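Local coordinates for protein VP1 (Merkel cell polyomavirus, PDB 4FMH) that builds the pentameric units of the icosahedral viral capsid as its jelly-roll major coat protein and carries the sialic acid binding site required for infection, at residues G129-M134 / T222-Q227; A256-F261 / M269-L274; Y27-M32 / N44-T49. All blocks are in the same frame, centred on the assembly; numbering follows the deposited sequence. Where two conformers were deposited one is given.

From the N terminus, strand 11-28 runs out into a loop, and contact 3 (27-32 with 44-49) closes it first, with 11 residues between its segments. Contact 1 (129-134 with 222-227) then spans 87 residues, bringing the start of strand 131-138 beside the approach to strand 225-229. Contact 2 (256-261 with 269-274) pairs the two strands of the last hairpin. The three follow in series; none nests or crosses. Contact 2 lies between the others: V259 O meets T224 OG1 and D257 OD1 meets H133 ND1 of contact 1, while H272 and L271 bond to T47 and T49 of contact 3. All three touch the second subunit.

Contact 1: G129-M134 / T222-Q227; sequences GVNYHM and TPTVLQ
The imidazole of H133 carries CD2 of L226 over one face, a CH-pi contact 4.0 Å from the ring centroid and shifted toward the rim at NE2. At the ring's edge, in its plane, sits OD1 of N131. NE2 gives its hydrogen to a lone pair of that oxygen in a short bond, 2.6 Å from H133 NE2 to N131 OD1 and nearly straight at 166°. With D257 OD1 accepting at ND1, both ring nitrogens are engaged and the rotation of the ring is fixed.

The amide of N131 is used just as fully. It meets T224 at about a right angle, and ND2 reaches T224 OG1 at 3.0 Å almost within the amide plane. The second hydrogen of ND2 goes back to G129 O (3.2 Å), which it approaches from above the carbonyl plane. With chi1 at -67°, T224 holds OG1 beside its own backbone N and CG2 anti to it; CG2 packs 3.6 Å from N131 OD1. The backbones meet once, G129 N donating to T222 O at 2.7 Å.

The contact joins the start of strand 131-138 of the jelly roll to the chain entering strand 225-229, whose L226 and Q227 extend a sheet of the second subunit. Since T224 OG1 also meets V259 O, it can accept from N131 while donating to that carbonyl. The polar chain from D257 through H133, N131 and T224 to V259 O starts and ends on strand 250-263. With acceptors at both nitrogens the imidazole is probably protonated, which the D257 carboxylate, though shared with R276, would favour.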
ATOM      1  N   GLY B 129       3.776   7.908  14.129  1.00 10.06           N
ATOM      2  CA  GLY B 129       4.520   9.009  13.531  1.00 11.24           C
ATOM      3  C   GLY B 129       5.807   8.549  12.874  1.00 12.22           C
ATOM      4  O   GLY B 129       5.813   7.569  12.124  1.00 12.59           O
ATOM      5  N   VAL B 130       6.894   9.269  13.144  1.00 10.85           N
ATOM      6  CA  VAL B 130       8.169   9.013  12.470  1.00 10.70           C
ATOM      7  C   VAL B 130       8.664   7.584  12.706  1.00 11.11           C
ATOM      8  O   VAL B 130       8.849   7.164  13.853  1.00 10.04           O
ATOM      9  CB  VAL B 130       9.259  10.026  12.891  1.00 10.32           C
ATOM     10  CG1 VAL B 130      10.609   9.657  12.272  1.00 13.84           C
ATOM     11  CG2 VAL B 130       8.846  11.459  12.491  1.00  9.57           C
ATOM     12  N   ASN B 131       8.845   6.847  11.608  1.00 10.11           N
ATOM     13  CA  ASN B 131       9.520   5.548  11.636  1.00  9.89           C
ATOM     14  C   ASN B 131      10.803   5.569  10.829  1.00  9.56           C
ATOM     15  O   ASN B 131      10.880   6.215   9.775  1.00 10.80           O
ATOM     16  CB  ASN B 131       8.616   4.432  11.097  1.00 10.41           C
ATOM     17  CG  ASN B 131       7.740   3.814  12.175  1.00  9.37           C
ATOM     18  OD1 ASN B 131       7.948   2.663  12.572  1.00 10.63           O
ATOM     19  ND2 ASN B 131       6.756   4.573  12.656  1.00  9.88           N
ATOM     20  N   TYR B 132      11.806   4.853  11.327  1.00  8.56           N
ATOM     21  CA  TYR B 132      13.027   4.616  10.576  1.00  9.30           C
ATOM     22  C   TYR B 132      13.491   3.212  10.898  1.00  9.11           C
ATOM     23  O   TYR B 132      13.728   2.882  12.068  1.00  9.07           O
ATOM     24  CB  TYR B 132      14.106   5.639  10.954  1.00  8.14           C
ATOM     25  CG  TYR B 132      15.397   5.519  10.171  1.00 10.06           C
ATOM     26  CD1 TYR B 132      15.499   6.021   8.867  1.00 10.15           C
ATOM     27  CD2 TYR B 132      16.520   4.908  10.734  1.00 10.10           C
ATOM     28  CE1 TYR B 132      16.690   5.909   8.137  1.00 11.58           C
ATOM     29  CE2 TYR B 132      17.713   4.788  10.014  1.00  9.40           C
ATOM     30  CZ  TYR B 132      17.792   5.291   8.725  1.00 12.00           C
ATOM     31  OH  TYR B 132      18.973   5.177   8.027  1.00 10.82           O
ATOM     32  N   HIS B 133      13.616   2.388   9.859  1.00  9.42           N
ATOM     33  CA  HIS B 133      13.992   0.993  10.028  1.00 10.27           C
ATOM     34  C   HIS B 133      15.059   0.595   9.036  1.00 10.93           C
ATOM     35  O   HIS B 133      14.907   0.795   7.832  1.00 11.46           O
ATOM     36  CB  HIS B 133      12.776   0.081   9.893  1.00 10.25           C
ATOM     37  CG  HIS B 133      11.705   0.387  10.884  1.00 11.80           C
ATOM     38  ND1 HIS B 133      11.754  -0.056  12.189  1.00  8.31           N
ATOM     39  CD2 HIS B 133      10.590   1.146  10.782  1.00  8.53           C
ATOM     40  CE1 HIS B 133      10.698   0.398  12.841  1.00 11.70           C
ATOM     41  NE2 HIS B 133       9.976   1.128  12.010  1.00  8.79           N
ATOM     42  N   MET B 134      16.138   0.025   9.556  1.00 11.84           N
ATOM     43  CA  MET B 134      17.226  -0.452   8.721  1.00 12.90           C
ATOM     44  C   MET B 134      17.992  -1.550   9.444  1.00 12.37           C
ATOM     45  O   MET B 134      18.040  -1.585  10.675  1.00 12.31           O
ATOM     46  CB  MET B 134      18.169   0.702   8.320  1.00 14.63           C
ATOM     47  CG  MET B 134      19.156   1.172   9.388  1.00 20.61           C
ATOM     48  SD  MET B 134      20.739   0.273   9.448  1.00 27.09           S
ATOM     49  CE  MET B 134      21.459   0.723   7.879  1.00 20.47           C
ATOM     50  N   THR B 222       1.463   9.327  11.805  1.00 14.13           N
ATOM     51  CA  THR B 222       1.386   8.259  10.802  1.00 13.21           C
ATOM     52  C   THR B 222       1.378   6.895  11.491  1.00 11.97           C
ATOM     53  O   THR B 222       2.205   6.643  12.372  1.00 10.34           O
ATOM     54  CB  THR B 222       2.577   8.336   9.841  1.00 13.57           C
ATOM     55  OG1 THR B 222       2.763   9.701   9.442  1.00 14.01           O
ATOM     56  CG2 THR B 222       2.350   7.458   8.591  1.00 10.17           C
ATOM     57  N   PRO B 223       0.430   6.018  11.114  1.00 11.43           N
ATOM     58  CA  PRO B 223       0.360   4.687  11.712  1.00 10.65           C
ATOM     59  C   PRO B 223       1.693   3.946  11.619  1.00 10.60           C
ATOM     60  O   PRO B 223       2.349   3.962  10.565  1.00 10.82           O
ATOM     61  CB  PRO B 223      -0.691   3.974  10.851  1.00  9.92           C
ATOM     62  CG  PRO B 223      -1.574   5.076  10.371  1.00 12.22           C
ATOM     63  CD  PRO B 223      -0.667   6.248  10.147  1.00 12.26           C
ATOM     64  N   THR B 224       2.103   3.344  12.731  1.00  9.92           N
ATOM     65  CA  THR B 224       3.238   2.444  12.733  1.00  9.25           C
ATOM     66  C   THR B 224       2.710   1.092  12.294  1.00  9.81           C
ATOM     67  O   THR B 224       1.821   0.520  12.939  1.00  8.63           O
ATOM     68  CB  THR B 224       3.893   2.372  14.113  1.00 10.41           C
ATOM     69  OG1 THR B 224       4.483   3.647  14.409  1.00 11.50           O
ATOM     70  CG2 THR B 224       4.994   1.277  14.160  1.00  9.31           C
ATOM     71  N   VAL B 225       3.247   0.606  11.178  1.00  9.46           N
ATOM     72  CA  VAL B 225       2.775  -0.621  10.543  1.00  9.60           C
ATOM     73  C   VAL B 225       3.978  -1.548  10.400  1.00 10.99           C
ATOM     74  O   VAL B 225       4.890  -1.285   9.607  1.00 11.08           O
ATOM     75  CB  VAL B 225       2.151  -0.330   9.157  1.00  9.95           C
ATOM     76  CG1 VAL B 225       1.787  -1.625   8.422  1.00 10.71           C
ATOM     77  CG2 VAL B 225       0.922   0.585   9.285  1.00  8.33           C
ATOM     78  N   LEU B 226       3.991  -2.613  11.199  1.00  8.86           N
ATOM     79  CA  LEU B 226       5.127  -3.535  11.238  1.00  9.75           C
ATOM     80  C   LEU B 226       4.648  -4.978  11.167  1.00 10.65           C
ATOM     81  O   LEU B 226       3.562  -5.304  11.653  1.00 11.76           O
ATOM     82  CB  LEU B 226       5.958  -3.310  12.512  1.00 10.53           C
ATOM     83  CG  LEU B 226       6.572  -1.903  12.680  1.00 11.04           C
ATOM     84  CD1 LEU B 226       7.138  -1.718  14.086  1.00 14.17           C
ATOM     85  CD2 LEU B 226       7.644  -1.630  11.616  1.00 16.06           C
ATOM     86  N   GLN B 227       5.463  -5.836  10.559  1.00  9.92           N
ATOM     87  CA  GLN B 227       5.188  -7.270  10.512  1.00 11.65           C
ATOM     88  C   GLN B 227       6.278  -8.047  11.234  1.00 11.15           C
ATOM     89  O   GLN B 227       7.393  -7.558  11.416  1.00 11.06           O
ATOM     90  CB  GLN B 227       5.076  -7.780   9.067  1.00 12.47           C
ATOM     91  CG  GLN B 227       3.920  -7.178   8.256  1.00 16.82           C
ATOM     92  CD  GLN B 227       4.321  -5.880   7.596  1.00 24.14           C
ATOM     93  OE1 GLN B 227       5.473  -5.716   7.203  1.00 26.51           O
ATOM     94  NE2 GLN B 227       3.378  -4.945   7.475  1.00 23.74           N
TER

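Contact 2: A256-F261 / M269-L274; sequences ADIVGF and MALHGL
Strands 250-263 and 269-287 form an antiparallel beta hairpin of the jelly roll, and here their segments run at 136° to each other, with axes 4.6 Å apart at closest. V259 N gives H272 O a nearly straight bond of 2.8 Å, and L274 N reaches D257 O; the link from H272 N to G260 O is weak.

F261 and L271 are a non-hydrogen-bonded pair, and the phenyl ring takes CH-pi contacts on opposite faces. CE of M269 stands over the ring centre, 3.5 Å from the centroid of F261, because the methionine chain bends at chi3 (59°) and turns its methyl back over the ring; SD stays farther off above the same face, a Met-aromatic contact. On the opposite face CD2 of L271 lies toward the rim, 3.5 Å from F261 CE1, and also touches I258 CG2 at 3.7 Å. V110 of the third subunit packs on F261 as well.

V259 and H272 lie side by side, and T47 O accepts from H272 ND1. V259 CG1 meets L274 CD1 across the strands. At the end of the pairing one water donates to both D257 OD2 (2.8 Å) and L274 O (2.7 Å).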
ATOM      1  N   ALA B 256      18.729   0.063  13.097  1.00 10.62           N
ATOM      2  CA  ALA B 256      18.019   1.152  13.764  1.00 10.95           C
ATOM      3  C   ALA B 256      16.546   0.879  13.576  1.00 11.24           C
ATOM      4  O   ALA B 256      16.128   0.516  12.471  1.00 11.72           O
ATOM      5  CB  ALA B 256      18.385   2.494  13.157  1.00 11.01           C
ATOM      6  N   ASP B 257      15.768   1.021  14.646  1.00  9.68           N
ATOM      7  CA  ASP B 257      14.320   0.832  14.546  1.00 10.45           C
ATOM      8  C   ASP B 257      13.532   1.818  15.394  1.00 10.15           C
ATOM      9  O   ASP B 257      13.118   1.500  16.516  1.00 10.83           O
ATOM     10  CB  ASP B 257      13.936  -0.613  14.875  1.00  9.51           C
ATOM     11  CG  ASP B 257      14.471  -1.599  13.845  1.00 13.51           C
ATOM     12  OD1 ASP B 257      13.883  -1.687  12.741  1.00 12.43           O
ATOM     13  OD2 ASP B 257      15.496  -2.261  14.135  1.00 13.50           O
ATOM     14  N   ILE B 258      13.347   3.020  14.850  1.00  9.81           N
ATOM     15  CA  ILE B 258      12.500   4.045  15.464  1.00  9.44           C
ATOM     16  C   ILE B 258      11.056   3.720  15.096  1.00  9.27           C
ATOM     17  O   ILE B 258      10.739   3.548  13.916  1.00  7.40           O
ATOM     18  CB  ILE B 258      12.883   5.461  14.994  1.00  9.46           C
ATOM     19  CG1 ILE B 258      14.321   5.782  15.423  1.00 10.64           C
ATOM     20  CG2 ILE B 258      11.891   6.505  15.550  1.00  8.28           C
ATOM     21  CD1 ILE B 258      14.952   6.997  14.717  1.00 10.79           C
ATOM     22  N   VAL B 259      10.192   3.613  16.105  1.00  9.12           N
ATOM     23  CA  VAL B 259       8.811   3.139  15.880  1.00  9.24           C
ATOM     24  C   VAL B 259       7.746   4.211  16.105  1.00 10.56           C
ATOM     25  O   VAL B 259       6.546   3.937  15.998  1.00 11.35           O
ATOM     26  CB  VAL B 259       8.472   1.894  16.734  1.00  9.49           C
ATOM     27  CG1 VAL B 259       9.275   0.686  16.257  1.00  9.83           C
ATOM     28  CG2 VAL B 259       8.691   2.168  18.231  1.00  8.53           C
ATOM     29  N   GLY B 260       8.179   5.429  16.424  1.00  9.81           N
ATOM     30  CA  GLY B 260       7.233   6.528  16.585  1.00  9.87           C
ATOM     31  C   GLY B 260       7.376   7.301  17.878  1.00  9.62           C
ATOM     32  O   GLY B 260       8.321   7.078  18.641  1.00  9.88           O
ATOM     33  N   PHE B 261       6.431   8.214  18.107  1.00  8.65           N
ATOM     34  CA  PHE B 261       6.449   9.104  19.263  1.00 10.38           C
ATOM     35  C   PHE B 261       5.594   8.580  20.403  1.00 11.64           C
ATOM     36  O   PHE B 261       4.502   8.046  20.176  1.00 10.67           O
ATOM     37  CB  PHE B 261       5.893  10.487  18.910  1.00 11.11           C
ATOM     38  CG  PHE B 261       6.712  11.260  17.918  1.00 10.26           C
ATOM     39  CD1 PHE B 261       7.896  11.880  18.302  1.00 10.64           C
ATOM     40  CD2 PHE B 261       6.265  11.409  16.601  1.00 12.84           C
ATOM     41  CE1 PHE B 261       8.642  12.626  17.380  1.00 11.73           C
ATOM     42  CE2 PHE B 261       7.004  12.153  15.677  1.00 13.39           C
ATOM     43  CZ  PHE B 261       8.197  12.756  16.076  1.00 11.57           C
ATOM     44  N   MET B 269       6.743  15.398  23.240  1.00 13.13           N
ATOM     45  CA  MET B 269       6.873  14.166  22.473  1.00 12.33           C
ATOM     46  C   MET B 269       8.300  13.634  22.508  1.00 12.80           C
ATOM     47  O   MET B 269       9.260  14.400  22.380  1.00 13.77           O
ATOM     48  CB  MET B 269       6.457  14.405  21.022  1.00 11.65           C
ATOM     49  CG  MET B 269       4.993  14.855  20.873  1.00 12.46           C
ATOM     50  SD  MET B 269       4.661  15.688  19.329  1.00 14.14           S
ATOM     51  CE  MET B 269       5.121  14.432  18.131  1.00 16.12           C
ATOM     52  N   ALA B 270       8.420  12.317  22.656  1.00 12.11           N
ATOM     53  CA  ALA B 270       9.708  11.632  22.633  1.00 13.71           C
ATOM     54  C   ALA B 270       9.663  10.469  21.637  1.00 13.85           C
ATOM     55  O   ALA B 270       8.651   9.777  21.534  1.00 14.26           O
ATOM     56  CB  ALA B 270      10.055  11.118  24.029  1.00 13.72           C
ATOM     57  N   LEU B 271      10.752  10.256  20.903  1.00 13.44           N
ATOM     58  CA  LEU B 271      10.828   9.095  20.010  1.00 13.10           C
ATOM     59  C   LEU B 271      11.132   7.810  20.788  1.00 13.87           C
ATOM     60  O   LEU B 271      11.667   7.853  21.902  1.00 14.66           O
ATOM     61  CB  LEU B 271      11.841   9.323  18.883  1.00 13.18           C
ATOM     62  CG  LEU B 271      11.413  10.249  17.743  1.00 10.95           C
ATOM     63  CD1 LEU B 271      12.621  10.630  16.913  1.00 10.78           C
ATOM     64  CD2 LEU B 271      10.318   9.597  16.862  1.00 12.06           C
ATOM     65  N   HIS B 272      10.774   6.674  20.195  1.00 11.69           N
ATOM     66  CA  HIS B 272      10.876   5.368  20.839  1.00 11.26           C
ATOM     67  C   HIS B 272      11.414   4.382  19.812  1.00 10.98           C
ATOM     68  O   HIS B 272      11.103   4.482  18.621  1.00  9.75           O
ATOM     69  CB  HIS B 272       9.484   4.939  21.327  1.00  9.82           C
ATOM     70  CG  HIS B 272       9.441   3.626  22.053  1.00 11.32           C
ATOM     71  ND1 HIS B 272      10.370   3.253  23.001  1.00 11.06           N
ATOM     72  CD2 HIS B 272       8.534   2.620  22.007  1.00 10.38           C
ATOM     73  CE1 HIS B 272      10.058   2.062  23.479  1.00 10.34           C
ATOM     74  NE2 HIS B 272       8.947   1.656  22.893  1.00 11.38           N
ATOM     75  N   GLY B 273      12.236   3.444  20.272  1.00 11.04           N
ATOM     76  CA  GLY B 273      12.753   2.394  19.401  1.00 10.98           C
ATOM     77  C   GLY B 273      12.510   1.019  19.991  1.00 11.42           C
ATOM     78  O   GLY B 273      12.208   0.894  21.179  1.00 11.41           O
ATOM     79  N   LEU B 274      12.634  -0.013  19.156  1.00  9.38           N
ATOM     80  CA  LEU B 274      12.520  -1.402  19.608  1.00  9.92           C
ATOM     81  C   LEU B 274      13.798  -2.186  19.285  1.00 10.46           C
ATOM     82  O   LEU B 274      14.551  -1.785  18.389  1.00 11.08           O
ATOM     83  CB  LEU B 274      11.293  -2.070  18.966  1.00  9.17           C
ATOM     84  CG  LEU B 274       9.917  -1.593  19.441  1.00 10.15           C
ATOM     85  CD1 LEU B 274       8.833  -2.255  18.587  1.00  9.20           C
ATOM     86  CD2 LEU B 274       9.704  -1.935  20.918  1.00 11.84           C
TER
HETATM   87  O   HOH W   1      16.609  -1.927  16.652  1.00 12.80           O

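Contact 3: Y27-M32 / N44-T49; sequences YLNPRM and NWYTYT. With SIA (N-acetyl-alpha-neuraminic acid), chain U.
Y46 lays its phenol against the 27-32 segment from a type II beta turn, W45 to Y48, closed by Y48 N to W45 O. This turn belongs to the long loop that leaves strand 11-28 of the jelly roll and carries part of the sialic acid site. With CG of Y46 anti to the backbone N (chi1 175°), the ring extends away from the turn until OH lies 3.1 Å from N29 CB. The N29 amide stands steeply to the phenol ring, and N29 OD1 turns to L181 N of the second subunit.

R31 starts out away from the loop, but its chain curls back and brings NH1 to the edge of the Y46 ring, in its plane and 3.6 Å from Y46 CE1. Guanidinium and ring are tilted 38° to one another. One water joins them, accepting from R31 NH1 and lying 2.7 Å from Y46 OH, while R31 NE is in a salt bridge with D192.

T47 puts OG1 between its backbone N and carbonyl carbon, where it donates to a lone pair of Y46 O; that leaves CG2 to sit over the centre of the Y46 ring and 3.7 Å from P30 CG. M32 brings CG to 3.3 Å from T47 O, and its end leads away toward I258. T49 CG2 packs against M32 O. A second water takes a hydrogen from M32 N and gives one to P30 O, with a weak bond from T47 N.

At the first position of the turn, W45 is paired with K264 in a cation-pi contact and meets the bound N-acetylneuraminic acid: W45 NE1 makes a weak, bent hydrogen bond to the sugar's acetamido oxygen O10, 3.2 Å long at 124°.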
ATOM      1  N   TYR B  27      20.950 -10.216  19.483  1.00 15.96           N
ATOM      2  CA  TYR B  27      19.954  -9.162  19.510  1.00 15.53           C
ATOM      3  C   TYR B  27      20.672  -7.853  19.802  1.00 14.77           C
ATOM      4  O   TYR B  27      21.731  -7.840  20.442  1.00 15.41           O
ATOM      5  CB  TYR B  27      18.848  -9.453  20.532  1.00 15.36           C
ATOM      6  CG  TYR B  27      19.316  -9.461  21.971  1.00 19.22           C
ATOM      7  CD1 TYR B  27      19.375  -8.276  22.713  1.00 19.88           C
ATOM      8  CD2 TYR B  27      19.696 -10.652  22.597  1.00 21.80           C
ATOM      9  CE1 TYR B  27      19.811  -8.275  24.035  1.00 20.29           C
ATOM     10  CE2 TYR B  27      20.134 -10.663  23.922  1.00 22.66           C
ATOM     11  CZ  TYR B  27      20.180  -9.469  24.633  1.00 24.06           C
ATOM     12  OH  TYR B  27      20.606  -9.464  25.939  1.00 26.91           O
ATOM     13  N   LEU B  28      20.093  -6.758  19.328  1.00 12.06           N
ATOM     14  CA  LEU B  28      20.626  -5.438  19.584  1.00 12.76           C
ATOM     15  C   LEU B  28      19.524  -4.574  20.172  1.00 13.34           C
ATOM     16  O   LEU B  28      18.488  -4.363  19.535  1.00 11.31           O
ATOM     17  CB  LEU B  28      21.154  -4.806  18.288  1.00 11.18           C
ATOM     18  CG  LEU B  28      22.482  -5.338  17.732  1.00 14.55           C
ATOM     19  CD1 LEU B  28      22.729  -4.806  16.313  1.00 14.68           C
ATOM     20  CD2 LEU B  28      23.648  -4.966  18.650  1.00 15.44           C
ATOM     21  N   ASN B  29      19.740  -4.086  21.389  1.00 13.15           N
ATOM     22  CA  ASN B  29      18.797  -3.139  21.994  1.00 14.14           C
ATOM     23  C   ASN B  29      18.945  -1.748  21.398  1.00 13.85           C
ATOM     24  O   ASN B  29      20.040  -1.373  20.964  1.00 12.66           O
ATOM     25  CB  ASN B  29      18.959  -3.098  23.509  1.00 14.92           C
ATOM     26  CG  ASN B  29      18.166  -4.178  24.201  1.00 17.38           C
ATOM     27  OD1 ASN B  29      16.974  -4.369  23.927  1.00 15.52           O
ATOM     28  ND2 ASN B  29      18.822  -4.900  25.106  1.00 19.76           N
ATOM     29  N   PRO B  30      17.841  -0.976  21.366  1.00 13.29           N
ATOM     30  CA  PRO B  30      17.863   0.315  20.673  1.00 12.27           C
ATOM     31  C   PRO B  30      18.660   1.379  21.428  1.00 12.72           C
ATOM     32  O   PRO B  30      18.736   1.343  22.666  1.00 13.61           O
ATOM     33  CB  PRO B  30      16.379   0.695  20.597  1.00 12.88           C
ATOM     34  CG  PRO B  30      15.765   0.029  21.763  1.00 13.12           C
ATOM     35  CD  PRO B  30      16.514  -1.273  21.937  1.00 13.51           C
ATOM     36  N   ARG B  31      19.260   2.301  20.679  1.00 13.16           N
ATOM     37  CA  ARG B  31      20.057   3.382  21.258  1.00 13.88           C
ATOM     38  C   ARG B  31      19.457   4.737  20.865  1.00 13.80           C
ATOM     39  O   ARG B  31      20.004   5.479  20.037  1.00 15.31           O
ATOM     40  CB  ARG B  31      21.531   3.260  20.835  1.00 15.23           C
ATOM     41  CG  ARG B  31      22.208   1.920  21.194  1.00 15.94           C
ATOM     42  CD  ARG B  31      22.152   1.615  22.695  1.00 21.24           C
ATOM     43  NE  ARG B  31      22.782   0.337  23.039  1.00 22.82           N
ATOM     44  CZ  ARG B  31      22.302  -0.522  23.941  1.00 27.21           C
ATOM     45  NH1 ARG B  31      21.171  -0.262  24.588  1.00 23.77           N
ATOM     46  NH2 ARG B  31      22.945  -1.656  24.188  1.00 26.36           N
ATOM     47  N   MET B  32      18.329   5.046  21.493  1.00 14.18           N
ATOM     48  CA  MET B  32      17.508   6.210  21.168  1.00 15.44           C
ATOM     49  C   MET B  32      17.985   7.523  21.781  1.00 17.44           C
ATOM     50  O   MET B  32      17.526   8.598  21.386  1.00 18.38           O
ATOM     51  CB  MET B  32      16.061   5.940  21.597  1.00 15.33           C
ATOM     52  CG  MET B  32      15.386   4.797  20.841  1.00 15.67           C
ATOM     53  SD  MET B  32      15.130   5.142  19.082  1.00 18.11           S
ATOM     54  CE  MET B  32      16.461   4.223  18.311  1.00 21.32           C
ATOM     55  N   ASN B  44      14.836   5.281  33.405  0.50 20.41           N
ATOM     56  CA  ASN B  44      13.418   5.015  33.156  0.50 19.89           C
ATOM     57  C   ASN B  44      13.015   5.376  31.726  0.50 18.36           C
ATOM     58  O   ASN B  44      11.986   4.911  31.225  0.50 17.86           O
ATOM     59  CB  ASN B  44      12.519   5.724  34.173  0.50 20.63           C
ATOM     60  CG  ASN B  44      12.660   7.226  34.130  0.50 21.00           C
ATOM     61  OD1 ASN B  44      11.784   7.928  33.617  0.50 22.40           O
ATOM     62  ND2 ASN B  44      13.761   7.733  34.674  0.50 21.95           N
ATOM     63  N   TRP B  45      13.837   6.194  31.072  1.00 17.69           N
ATOM     64  CA  TRP B  45      13.598   6.564  29.683  1.00 17.09           C
ATOM     65  C   TRP B  45      14.427   5.749  28.676  1.00 16.53           C
ATOM     66  O   TRP B  45      14.534   6.117  27.510  1.00 15.41           O
ATOM     67  CB  TRP B  45      13.768   8.074  29.485  1.00 18.50           C
ATOM     68  CG  TRP B  45      12.610   8.864  30.057  1.00 18.78           C
ATOM     69  CD1 TRP B  45      12.666   9.807  31.041  1.00 19.89           C
ATOM     70  CD2 TRP B  45      11.228   8.738  29.696  1.00 17.08           C
ATOM     71  NE1 TRP B  45      11.400  10.297  31.302  1.00 19.74           N
ATOM     72  CE2 TRP B  45      10.502   9.656  30.492  1.00 18.46           C
ATOM     73  CE3 TRP B  45      10.533   7.952  28.764  1.00 16.44           C
ATOM     74  CZ2 TRP B  45       9.112   9.805  30.387  1.00 18.90           C
ATOM     75  CZ3 TRP B  45       9.153   8.095  28.665  1.00 16.89           C
ATOM     76  CH2 TRP B  45       8.458   9.020  29.471  1.00 17.66           C
ATOM     77  N   TYR B  46      14.995   4.640  29.144  1.00 15.13           N
ATOM     78  CA  TYR B  46      15.687   3.682  28.286  1.00 15.16           C
ATOM     79  C   TYR B  46      14.773   3.236  27.140  1.00 14.54           C
ATOM     80  O   TYR B  46      13.632   2.830  27.368  1.00 14.12           O
ATOM     81  CB  TYR B  46      16.121   2.482  29.122  1.00 16.26           C
ATOM     82  CG  TYR B  46      16.743   1.337  28.367  1.00 16.13           C
ATOM     83  CD1 TYR B  46      17.898   1.518  27.597  1.00 18.38           C
ATOM     84  CD2 TYR B  46      16.202   0.056  28.462  1.00 17.11           C
ATOM     85  CE1 TYR B  46      18.483   0.448  26.919  1.00 17.50           C
ATOM     86  CE2 TYR B  46      16.775  -1.015  27.790  1.00 20.18           C
ATOM     87  CZ  TYR B  46      17.912  -0.812  27.021  1.00 21.90           C
ATOM     88  OH  TYR B  46      18.472  -1.876  26.362  1.00 26.11           O
ATOM     89  N   THR B  47      15.314   3.313  25.924  1.00 14.37           N
ATOM     90  CA  THR B  47      14.619   3.047  24.637  1.00 13.54           C
ATOM     91  C   THR B  47      13.801   4.235  24.120  1.00 11.80           C
ATOM     92  O   THR B  47      13.062   4.107  23.139  1.00 12.04           O
ATOM     93  CB  THR B  47      13.796   1.701  24.587  1.00 14.61           C
ATOM     94  OG1 THR B  47      12.535   1.863  25.248  1.00 11.96           O
ATOM     95  CG2 THR B  47      14.574   0.538  25.204  1.00 12.50           C
ATOM     96  N   TYR B  48      13.967   5.386  24.769  1.00 11.92           N
ATOM     97  CA  TYR B  48      13.336   6.637  24.348  1.00 12.10           C
ATOM     98  C   TYR B  48      14.367   7.766  24.228  1.00 13.04           C
ATOM     99  O   TYR B  48      15.517   7.643  24.689  1.00 12.78           O
ATOM    100  CB  TYR B  48      12.249   7.075  25.345  1.00 12.01           C
ATOM    101  CG  TYR B  48      11.100   6.116  25.525  1.00 13.50           C
ATOM    102  CD1 TYR B  48       9.916   6.276  24.797  1.00 15.14           C
ATOM    103  CD2 TYR B  48      11.181   5.058  26.441  1.00 16.16           C
ATOM    104  CE1 TYR B  48       8.848   5.399  24.961  1.00 13.13           C
ATOM    105  CE2 TYR B  48      10.111   4.179  26.617  1.00 12.60           C
ATOM    106  CZ  TYR B  48       8.955   4.359  25.868  1.00 14.51           C
ATOM    107  OH  TYR B  48       7.901   3.496  26.028  1.00 16.01           O
ATOM    108  N   THR B  49      13.942   8.860  23.606  1.00 13.29           N
ATOM    109  CA  THR B  49      14.661  10.121  23.662  1.00 13.64           C
ATOM    110  C   THR B  49      14.116  10.893  24.864  1.00 14.88           C
ATOM    111  O   THR B  49      13.216  10.412  25.566  1.00 15.37           O
ATOM    112  CB  THR B  49      14.429  10.981  22.392  1.00 14.44           C
ATOM    113  OG1 THR B  49      13.037  11.308  22.278  1.00 13.58           O
ATOM    114  CG2 THR B  49      14.891  10.256  21.137  1.00 12.42           C
TER
HETATM  115  C1  SIA U   2       6.273  17.174  30.808  0.80 26.61           C
HETATM  116  C2  SIA U   2       6.816  16.424  32.027  0.80 27.52           C
HETATM  117  C3  SIA U   2       6.865  14.917  31.713  0.80 25.73           C
HETATM  118  C4  SIA U   2       8.018  14.499  30.794  0.80 26.27           C
HETATM  119  C5  SIA U   2       9.350  15.068  31.275  0.80 25.34           C
HETATM  120  C6  SIA U   2       9.265  16.574  31.554  0.80 27.49           C
HETATM  121  C7  SIA U   2      10.572  17.070  32.202  0.80 28.49           C
HETATM  122  C8  SIA U   2      10.773  18.592  32.156  0.80 31.83           C
HETATM  123  C9  SIA U   2       9.911  19.356  33.156  0.80 33.77           C
HETATM  124  C10 SIA U   2      11.435  13.988  30.552  0.80 25.03           C
HETATM  125  C11 SIA U   2      12.373  13.765  29.408  0.80 17.67           C
HETATM  126  N5  SIA U   2      10.369  14.752  30.286  0.80 25.67           N
HETATM  127  O1A SIA U   2       5.442  16.602  30.062  0.80 15.86           O
HETATM  128  O1B SIA U   2       6.652  18.349  30.579  0.80 24.98           O
HETATM  129  O4  SIA U   2       8.129  13.064  30.735  0.80 15.71           O
HETATM  130  O6  SIA U   2       8.135  16.891  32.395  0.80 26.71           O
HETATM  131  O7  SIA U   2      10.661  16.583  33.548  0.80 26.53           O
HETATM  132  O8  SIA U   2      12.149  18.918  32.412  0.80 31.32           O
HETATM  133  O9  SIA U   2       8.774  19.871  32.459  0.80 36.76           O
HETATM  134  O10 SIA U   2      11.648  13.501  31.650  0.80 22.53           O
HETATM  135  O   HOH W   2      17.761   3.548  23.939  1.00 12.42           O
HETATM  136  O   HOH W   3      21.044  -2.544  26.662  1.00 24.96           O